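Local coordinates for protein exopolygalacturonate lyase (PDB 5A29) that probably cleaves pectate, a polygalacturonate, by beta-elimination as a metal-binding polysaccharide lyase of family 2, at residues Gln34-Tyr39 / Thr95-Val100; Glu484-Ala489 / Asp529-Gly534; Ala491-Leu496 / Leu523-Leu528. All blocks are in the same frame, centred on the assembly; numbering follows the deposited sequence.

Contact 1 comes first along the chain and joins helices 27-46 and 88-101. Contacts 2 and 3 follow and share one antiparallel pair, helices 484-500 and 521-532. Contact 3 lies nearer the connection between these two helices, and contact 2 lies at their far ends. The centres of contacts 2 and 3 are about 9 Å apart. Contact 1 is centred about 12 Å from contact 3 and about 16 Å from contact 2. Helix 521-532 and the residue after it meet contact 1: L526 packs on A96 and M97, and V100 O probably accepts a hydrogen bond from K533 NZ. An early helix pair is thus packed against a late one, away from the manganese and tartrate sites.

Contact 1: Gln34-Tyr39 / Thr95-Val100; sequences QAVKTY and TAMSVV
K37 and M97 touch through aliphatic atoms, with no flat group between them; both side chains also touch the Y106 side chain of helix 105-120. Y39, on the same helix as K37, meets F506 edge-to-face and takes no part in the pairing. The contact is helix-on-helix packing between 27-46 and 88-101. It fits the alpha/alpha-barrel fold known for family 2 polysaccharide lyases.

M97 does most of the bridging. Its CG stands anti to the backbone N (chi1 -173°), and the chain then bends at chi2 (68°). The thioether reaches across to the other helix. There the M97 chain crosses K37 at a slant, with its methyl against the start of the lysine side chain. M97 CE is 3.6 Å from K37 CA and 4.2 Å from K37 CG. The methyl group therefore presses on the root of the lysine and not on its charged end. The sulfur has a looser neighbour, with M97 SD 4.4 Å from V36 CG1. The nearest CA atoms are K37 CA and M97 CA, 8.0 Å apart.

Beyond the methionine methyl the lysine is extended and bends only at chi4. The amine points off from helix 88-101, and K37 NZ forms a salt bridge with D41, one turn further along its own helix. The charge is thus paired beside an apolar contact.

Helix 521-532 packs against both helices. V36 rests on L525, and M97 touches L526. On the far side of M97 from that leucine-rich helix, Y106 is the neighbour it shares with K37. The tightest point between the two segments is the methyl itself: M97 CE lies 3.4 Å from K37 CB, closer than usual for two carbons.

Contact 2: Glu484-Ala489 / Asp529-Gly534; sequences EYLEFA and DATLKG
L486 reaches across to T531 and L532, and its two methyl groups divide the work. CD2 goes to the threonine: L486 CD2 lies 3.9 Å from T531 CG2. CD1 goes to the leucine, with L486 CD1 4.2 Å from L532 CD2. The CG of L486 is anti to its own carbonyl carbon (chi1 -67°), and in this conformation the two methyls face T531 and L532. The nearest CA atoms, L486 CA and L532 CA, are 8.0 Å apart.

T531 splits its two branches between apolar and polar neighbours. With chi1 at -61°, CG2 lies anti to the backbone N and faces L486, while OG1 is hydrogen-bonded to T527 O, one turn back, and to T536 OG1. The buried hydroxyl is thus satisfied while the methyl packs. On the flanks, L486 also touches Y477, T531 touches I474, and L532 meets D29 and R32 of helix 27-46.

Away from L486, K533 folds back along its helix. K533 NZ forms a salt bridge of 2.8 Å to D529 OD2, on the syn side and 20° out of the carboxylate plane. The amine is also hydrogen-bonded to V100 O of helix 88-101. D529 OD1 is hydrogen-bonded to Y25 OH. K533 is the first residue to leave helical geometry. G534 follows with positive phi. The K535 N to A530 O and G534 N to T531 O pairs complete the Schellman motif that ends helix 521-532.

Contact 3: Ala491-Leu496 / Leu523-Leu528; sequences AAADKL and LALLTL
A493 fits its single methyl between two leucines of the facing helix, in the antiparallel pairing of helices 484-500 and 521-532. Such all-helical packing is in keeping with an alpha/alpha barrel. The short axes are 10.9 Å apart at closest approach, and their directions differ by 149°.

L525 and L528, nearly one turn apart, each turn CD2 toward the alanine. A493 CB is 3.7 Å from L525 CD2. The nearest CA atoms are also those of this pair, with A493 CA and L525 CA 6.7 Å apart. The two leucines reach the alanine by different first torsions: CG of L525 is beside its backbone N, and CG of L528 is anti to it.

R32 of helix 27-46 touches A493 and L528 and forms a salt bridge with D494. L470 of helix 467-480 touches A492 and L525.

In return, the L525 methyl is a bump that fills the hollow between A493 and L496. L525 CD2 is 4.3 Å from L496 CD2. On the other side of the alanine methyl the fit is closer, with A493 CB 3.6 Å from L528 CD2.

Contact 1: Gln34-Tyr39 / Thr95-Val100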
loop_
_atom_site.group_PDB
_atom_site.type_symbol
_atom_site.label_atom_id
_atom_site.label_comp_id
_atom_site.label_asym_id
_atom_site.label_seq_id
_atom_site.Cartn_x
_atom_site.Cartn_y
_atom_site.Cartn_z
ATOM N N GLN A 34 17.500 20.657 0.263
ATOM C CA GLN A 34 18.650 20.374 -0.585
ATOM C C GLN A 34 19.022 18.874 -0.562
ATOM O O GLN A 34 19.490 18.375 -1.584
ATOM C CB GLN A 34 19.865 21.246 -0.112
ATOM C CG GLN A 34 21.198 20.874 -0.802
ATOM C CD GLN A 34 21.142 21.246 -2.275
ATOM O OE1 GLN A 34 20.723 22.356 -2.612
ATOM N NE2 GLN A 34 21.394 20.282 -3.152
ATOM N N ALA A 35 18.858 18.179 0.574
ATOM C CA ALA A 35 19.029 16.708 0.548
ATOM C C ALA A 35 18.138 16.062 -0.527
ATOM O O ALA A 35 18.576 15.172 -1.310
ATOM C CB ALA A 35 18.731 16.097 1.900
ATOM N N VAL A 36 16.886 16.469 -0.540
ATOM C CA VAL A 36 15.947 15.944 -1.535
ATOM C C VAL A 36 16.330 16.322 -2.962
ATOM O O VAL A 36 16.242 15.501 -3.913
ATOM C CB VAL A 36 14.500 16.398 -1.182
ATOM C CG1 VAL A 36 13.558 15.867 -2.259
ATOM C CG2 VAL A 36 14.159 15.733 0.184
ATOM N N LYS A 37 16.762 17.570 -3.151
ATOM C CA LYS A 37 17.239 17.961 -4.519
ATOM C C LYS A 37 18.454 17.131 -4.977
ATOM O O LYS A 37 18.512 16.648 -6.138
ATOM C CB LYS A 37 17.610 19.476 -4.529
ATOM C CG LYS A 37 18.280 19.950 -5.839
ATOM C CD LYS A 37 18.575 21.473 -5.699
ATOM C CE LYS A 37 19.192 22.164 -6.929
ATOM N NZ LYS A 37 19.995 21.265 -7.803
ATOM N N THR A 38 19.374 16.854 -4.040
ATOM C CA THR A 38 20.511 16.010 -4.345
ATOM C C THR A 38 20.074 14.582 -4.729
ATOM O O THR A 38 20.555 13.985 -5.678
ATOM C CB THR A 38 21.483 15.931 -3.142
ATOM O OG1 THR A 38 21.995 17.253 -2.854
ATOM C CG2 THR A 38 22.659 14.961 -3.413
ATOM N N TYR A 39 19.181 14.025 -3.934
ATOM C CA TYR A 39 18.608 12.701 -4.261
ATOM C C TYR A 39 17.973 12.728 -5.623
ATOM O O TYR A 39 18.224 11.828 -6.455
ATOM C CB TYR A 39 17.548 12.403 -3.180
ATOM C CG TYR A 39 16.646 11.240 -3.516
ATOM C CD1 TYR A 39 17.141 9.953 -3.502
ATOM C CD2 TYR A 39 15.300 11.449 -3.824
ATOM C CE1 TYR A 39 16.311 8.864 -3.737
ATOM C CE2 TYR A 39 14.456 10.347 -4.143
ATOM C CZ TYR A 39 14.980 9.066 -4.017
ATOM O OH TYR A 39 14.215 7.939 -4.258
ATOM N N THR A 95 6.684 15.985 -8.459
ATOM C CA THR A 95 5.640 17.009 -8.484
ATOM C C THR A 95 5.646 17.787 -7.186
ATOM O O THR A 95 5.441 19.025 -7.195
ATOM C CB THR A 95 4.195 16.403 -8.768
ATOM O OG1 THR A 95 3.811 15.495 -7.707
ATOM C CG2 THR A 95 4.080 15.761 -10.108
ATOM N N ALA A 96 5.897 17.114 -6.033
ATOM C CA ALA A 96 6.002 17.856 -4.776
ATOM C C ALA A 96 7.155 18.918 -4.815
ATOM O O ALA A 96 7.007 20.035 -4.267
ATOM C CB ALA A 96 6.188 16.907 -3.561
ATOM N N MET A 97 8.282 18.536 -5.404
ATOM C CA MET A 97 9.462 19.449 -5.436
ATOM C C MET A 97 9.100 20.692 -6.282
ATOM O O MET A 97 9.442 21.832 -5.918
ATOM C CB MET A 97 10.619 18.742 -6.126
ATOM C CG MET A 97 11.906 19.552 -6.037
ATOM S SD MET A 97 12.530 19.652 -4.319
ATOM C CE MET A 97 14.251 20.048 -4.659
ATOM N N SER A 98 8.355 20.507 -7.370
ATOM C CA SER A 98 7.937 21.707 -8.135
ATOM C C SER A 98 6.986 22.563 -7.312
ATOM O O SER A 98 7.035 23.823 -7.382
ATOM C CB SER A 98 7.289 21.363 -9.497
ATOM O OG SER A 98 8.274 21.030 -10.420
ATOM N N VAL A 99 6.099 21.954 -6.527
ATOM C CA VAL A 99 5.197 22.757 -5.683
ATOM C C VAL A 99 5.994 23.594 -4.679
ATOM O O VAL A 99 5.743 24.813 -4.479
ATOM C CB VAL A 99 4.194 21.848 -4.875
ATOM C CG1 VAL A 99 3.550 22.581 -3.698
ATOM C CG2 VAL A 99 3.153 21.274 -5.796
ATOM N N VAL A 100 6.948 22.965 -4.005
ATOM C CA VAL A 100 7.574 23.693 -2.886
ATOM C C VAL A 100 8.639 24.675 -3.375
ATOM O O VAL A 100 8.949 25.612 -2.686
ATOM C CB VAL A 100 8.163 22.804 -1.771
ATOM C CG1 VAL A 100 7.063 21.921 -1.159
ATOM C CG2 VAL A 100 9.366 21.988 -2.186
#

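Contact 2: Glu484-Ala489 / Asp529-Gly534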
loop_
_atom_site.group_PDB
_atom_site.type_symbol
_atom_site.label_atom_id
_atom_site.label_comp_id
_atom_site.label_asym_id
_atom_site.label_seq_id
_atom_site.Cartn_x
_atom_site.Cartn_y
_atom_site.Cartn_z
ATOM N N GLU A 484 3.769 23.963 18.131
ATOM C CA GLU A 484 4.558 22.893 18.694
ATOM C C GLU A 484 4.712 21.646 17.780
ATOM O O GLU A 484 5.776 21.010 17.816
ATOM C CB GLU A 484 3.999 22.404 20.017
ATOM C CG GLU A 484 4.036 23.452 21.145
ATOM C CD GLU A 484 2.871 24.473 21.126
ATOM O OE1 GLU A 484 2.004 24.513 20.203
ATOM O OE2 GLU A 484 2.838 25.280 22.083
ATOM N N TYR A 485 3.675 21.269 17.017
ATOM C CA TYR A 485 3.792 20.082 16.159
ATOM C C TYR A 485 4.792 20.347 15.036
ATOM O O TYR A 485 5.416 19.419 14.508
ATOM C CB TYR A 485 2.443 19.726 15.510
ATOM C CG TYR A 485 1.573 19.049 16.562
ATOM C CD1 TYR A 485 1.886 17.774 17.024
ATOM C CD2 TYR A 485 0.461 19.721 17.099
ATOM C CE1 TYR A 485 1.152 17.166 18.033
ATOM C CE2 TYR A 485 -0.311 19.139 18.076
ATOM C CZ TYR A 485 0.035 17.838 18.517
ATOM O OH TYR A 485 -0.704 17.256 19.489
ATOM N N LEU A 486 4.910 21.600 14.621
ATOM C CA LEU A 486 5.890 21.905 13.551
ATOM C C LEU A 486 7.308 21.931 14.103
ATOM O O LEU A 486 8.235 21.592 13.373
ATOM C CB LEU A 486 5.601 23.270 12.923
ATOM C CG LEU A 486 4.288 23.298 12.146
ATOM C CD1 LEU A 486 4.199 24.644 11.428
ATOM C CD2 LEU A 486 4.237 22.159 11.157
ATOM N N GLU A 487 7.481 22.424 15.318
ATOM C CA GLU A 487 8.790 22.296 16.017
ATOM C C GLU A 487 9.239 20.834 16.103
ATOM O O GLU A 487 10.383 20.458 15.802
ATOM C CB GLU A 487 8.712 22.856 17.438
ATOM C CG GLU A 487 10.064 22.854 18.151
ATOM C CD GLU A 487 10.091 23.611 19.490
ATOM O OE1 GLU A 487 9.047 24.169 19.914
ATOM O OE2 GLU A 487 11.154 23.587 20.163
ATOM N N PHE A 488 8.296 20.007 16.572
ATOM C CA PHE A 488 8.508 18.563 16.680
ATOM C C PHE A 488 8.839 17.924 15.327
ATOM O O PHE A 488 9.801 17.132 15.226
ATOM C CB PHE A 488 7.244 17.923 17.298
ATOM C CG PHE A 488 7.297 16.405 17.372
ATOM C CD1 PHE A 488 7.978 15.792 18.390
ATOM C CD2 PHE A 488 6.556 15.632 16.438
ATOM C CE1 PHE A 488 7.993 14.396 18.525
ATOM C CE2 PHE A 488 6.578 14.226 16.532
ATOM C CZ PHE A 488 7.286 13.608 17.573
ATOM N N ALA A 489 8.075 18.278 14.288
ATOM C CA ALA A 489 8.296 17.659 12.997
ATOM C C ALA A 489 9.654 18.111 12.421
ATOM O O ALA A 489 10.337 17.345 11.767
ATOM C CB ALA A 489 7.200 18.075 12.047
ATOM N N ASP A 529 7.956 20.555 4.137
ATOM C CA ASP A 529 8.394 21.864 3.587
ATOM C C ASP A 529 7.166 22.615 3.048
ATOM O O ASP A 529 7.062 23.850 3.198
ATOM C CB ASP A 529 9.292 21.642 2.398
ATOM C CG ASP A 529 10.063 22.892 2.061
ATOM O OD1 ASP A 529 10.800 23.409 2.961
ATOM O OD2 ASP A 529 9.943 23.301 0.891
ATOM N N ALA A 530 6.271 21.901 2.350
ATOM C CA ALA A 530 5.021 22.541 1.903
ATOM C C ALA A 530 4.242 23.145 3.068
ATOM O O ALA A 530 3.687 24.253 2.933
ATOM C CB ALA A 530 4.175 21.530 1.104
ATOM N N THR A 531 4.191 22.472 4.217
ATOM C CA THR A 531 3.400 22.897 5.345
ATOM C C THR A 531 4.069 24.174 5.893
ATOM O O THR A 531 3.394 25.102 6.309
ATOM C CB THR A 531 3.333 21.812 6.476
ATOM O OG1 THR A 531 2.720 20.611 5.967
ATOM C CG2 THR A 531 2.512 22.240 7.622
ATOM N N LEU A 532 5.399 24.192 5.968
ATOM C CA LEU A 532 6.096 25.439 6.402
ATOM C C LEU A 532 5.819 26.624 5.467
ATOM O O LEU A 532 5.887 27.782 5.918
ATOM C CB LEU A 532 7.637 25.195 6.505
ATOM C CG LEU A 532 8.055 24.115 7.510
ATOM C CD1 LEU A 532 9.627 23.866 7.542
ATOM C CD2 LEU A 532 7.593 24.430 8.911
ATOM N N LYS A 533 5.524 26.365 4.189
ATOM C CA LYS A 533 5.290 27.394 3.204
ATOM C C LYS A 533 3.764 27.582 2.989
ATOM O O LYS A 533 3.355 28.237 2.062
ATOM C CB LYS A 533 5.987 27.067 1.895
ATOM C CG LYS A 533 7.510 27.057 2.056
ATOM C CD LYS A 533 8.161 26.381 0.846
ATOM C CE LYS A 533 9.648 26.698 0.979
ATOM N NZ LYS A 533 10.372 25.870 -0.016
ATOM N N GLY A 534 2.945 27.045 3.886
ATOM C CA GLY A 534 1.460 27.118 3.767
ATOM C C GLY A 534 0.861 26.496 2.519
ATOM O O GLY A 534 -0.168 26.958 2.063
#

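Contact 3: Ala491-Leu496 / Leu523-Leu528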
loop_
_atom_site.group_PDB
_atom_site.type_symbol
_atom_site.label_atom_id
_atom_site.label_comp_id
_atom_site.label_asym_id
_atom_site.label_seq_id
_atom_site.Cartn_x
_atom_site.Cartn_y
_atom_site.Cartn_z
ATOM N N ALA A 491 12.413 18.929 14.043
ATOM C CA ALA A 491 13.466 18.205 14.722
ATOM C C ALA A 491 13.532 16.747 14.238
ATOM O O ALA A 491 14.620 16.186 13.977
ATOM C CB ALA A 491 13.222 18.236 16.214
ATOM N N ALA A 492 12.353 16.118 14.143
ATOM C CA ALA A 492 12.279 14.759 13.590
ATOM C C ALA A 492 12.800 14.683 12.170
ATOM O O ALA A 492 13.459 13.673 11.838
ATOM C CB ALA A 492 10.849 14.232 13.628
ATOM N N ALA A 493 12.411 15.633 11.293
ATOM C CA ALA A 493 12.862 15.601 9.881
ATOM C C ALA A 493 14.415 15.723 9.826
ATOM O O ALA A 493 15.048 15.099 8.982
ATOM C CB ALA A 493 12.245 16.743 9.090
ATOM N N ASP A 494 14.985 16.562 10.690
ATOM C CA ASP A 494 16.486 16.680 10.714
ATOM C C ASP A 494 17.159 15.347 11.074
ATOM O O ASP A 494 18.096 14.896 10.386
ATOM C CB ASP A 494 16.929 17.764 11.686
ATOM C CG ASP A 494 16.642 19.192 11.164
ATOM O OD1 ASP A 494 16.454 19.411 9.913
ATOM O OD2 ASP A 494 16.687 20.104 12.029
ATOM N N LYS A 495 16.605 14.670 12.066
ATOM C CA LYS A 495 17.036 13.299 12.397
ATOM C C LYS A 495 16.818 12.300 11.309
ATOM O O LYS A 495 17.693 11.461 11.049
ATOM C CB LYS A 495 16.416 12.795 13.697
ATOM C CG LYS A 495 17.095 13.399 14.895
ATOM C CD LYS A 495 16.404 13.146 16.222
ATOM C CE LYS A 495 16.939 14.073 17.336
ATOM N NZ LYS A 495 16.114 15.314 17.517
ATOM N N LEU A 496 15.677 12.401 10.607
ATOM C CA LEU A 496 15.418 11.530 9.483
ATOM C C LEU A 496 16.482 11.643 8.363
ATOM O O LEU A 496 16.935 10.633 7.818
ATOM C CB LEU A 496 13.962 11.757 8.948
ATOM C CG LEU A 496 13.460 10.740 7.919
ATOM C CD1 LEU A 496 13.163 9.387 8.646
ATOM C CD2 LEU A 496 12.105 11.305 7.385
ATOM N N LEU A 523 8.971 12.386 -0.297
ATOM C CA LEU A 523 7.590 12.931 -0.109
ATOM C C LEU A 523 7.325 13.434 1.294
ATOM O O LEU A 523 6.708 14.499 1.473
ATOM C CB LEU A 523 6.532 11.918 -0.594
ATOM C CG LEU A 523 5.060 12.455 -0.574
ATOM C CD1 LEU A 523 4.897 13.600 -1.587
ATOM C CD2 LEU A 523 4.077 11.275 -0.931
ATOM N N ALA A 524 7.702 12.678 2.343
ATOM C CA ALA A 524 7.411 13.160 3.686
ATOM C C ALA A 524 8.162 14.501 3.928
ATOM O O ALA A 524 7.595 15.447 4.534
ATOM C CB ALA A 524 7.872 12.164 4.729
ATOM N N LEU A 525 9.467 14.534 3.553
ATOM C CA LEU A 525 10.242 15.804 3.734
ATOM C C LEU A 525 9.643 16.986 2.992
ATOM O O LEU A 525 9.614 18.130 3.510
ATOM C CB LEU A 525 11.753 15.597 3.330
ATOM C CG LEU A 525 12.418 14.654 4.316
ATOM C CD1 LEU A 525 13.755 14.182 3.666
ATOM C CD2 LEU A 525 12.722 15.230 5.694
ATOM N N LEU A 526 9.207 16.746 1.755
ATOM C CA LEU A 526 8.624 17.847 0.981
ATOM C C LEU A 526 7.252 18.230 1.461
ATOM O O LEU A 526 6.814 19.416 1.328
ATOM C CB LEU A 526 8.586 17.482 -0.479
ATOM C CG LEU A 526 9.983 17.269 -1.041
ATOM C CD1 LEU A 526 9.819 16.878 -2.504
ATOM C CD2 LEU A 526 10.855 18.555 -0.924
ATOM N N THR A 527 6.551 17.280 2.080
ATOM C CA THR A 527 5.175 17.634 2.597
ATOM C C THR A 527 5.399 18.571 3.813
ATOM O O THR A 527 4.639 19.537 4.072
ATOM C CB THR A 527 4.396 16.333 2.976
ATOM O OG1 THR A 527 4.264 15.502 1.785
ATOM C CG2 THR A 527 2.921 16.669 3.451
ATOM N N LEU A 528 6.421 18.271 4.636
ATOM C CA LEU A 528 6.707 19.176 5.717
ATOM C C LEU A 528 7.117 20.560 5.174
ATOM O O LEU A 528 6.654 21.615 5.716
ATOM C CB LEU A 528 7.799 18.629 6.617
ATOM C CG LEU A 528 8.352 19.573 7.679
ATOM C CD1 LEU A 528 7.245 20.083 8.603
ATOM C CD2 LEU A 528 9.462 18.954 8.545
#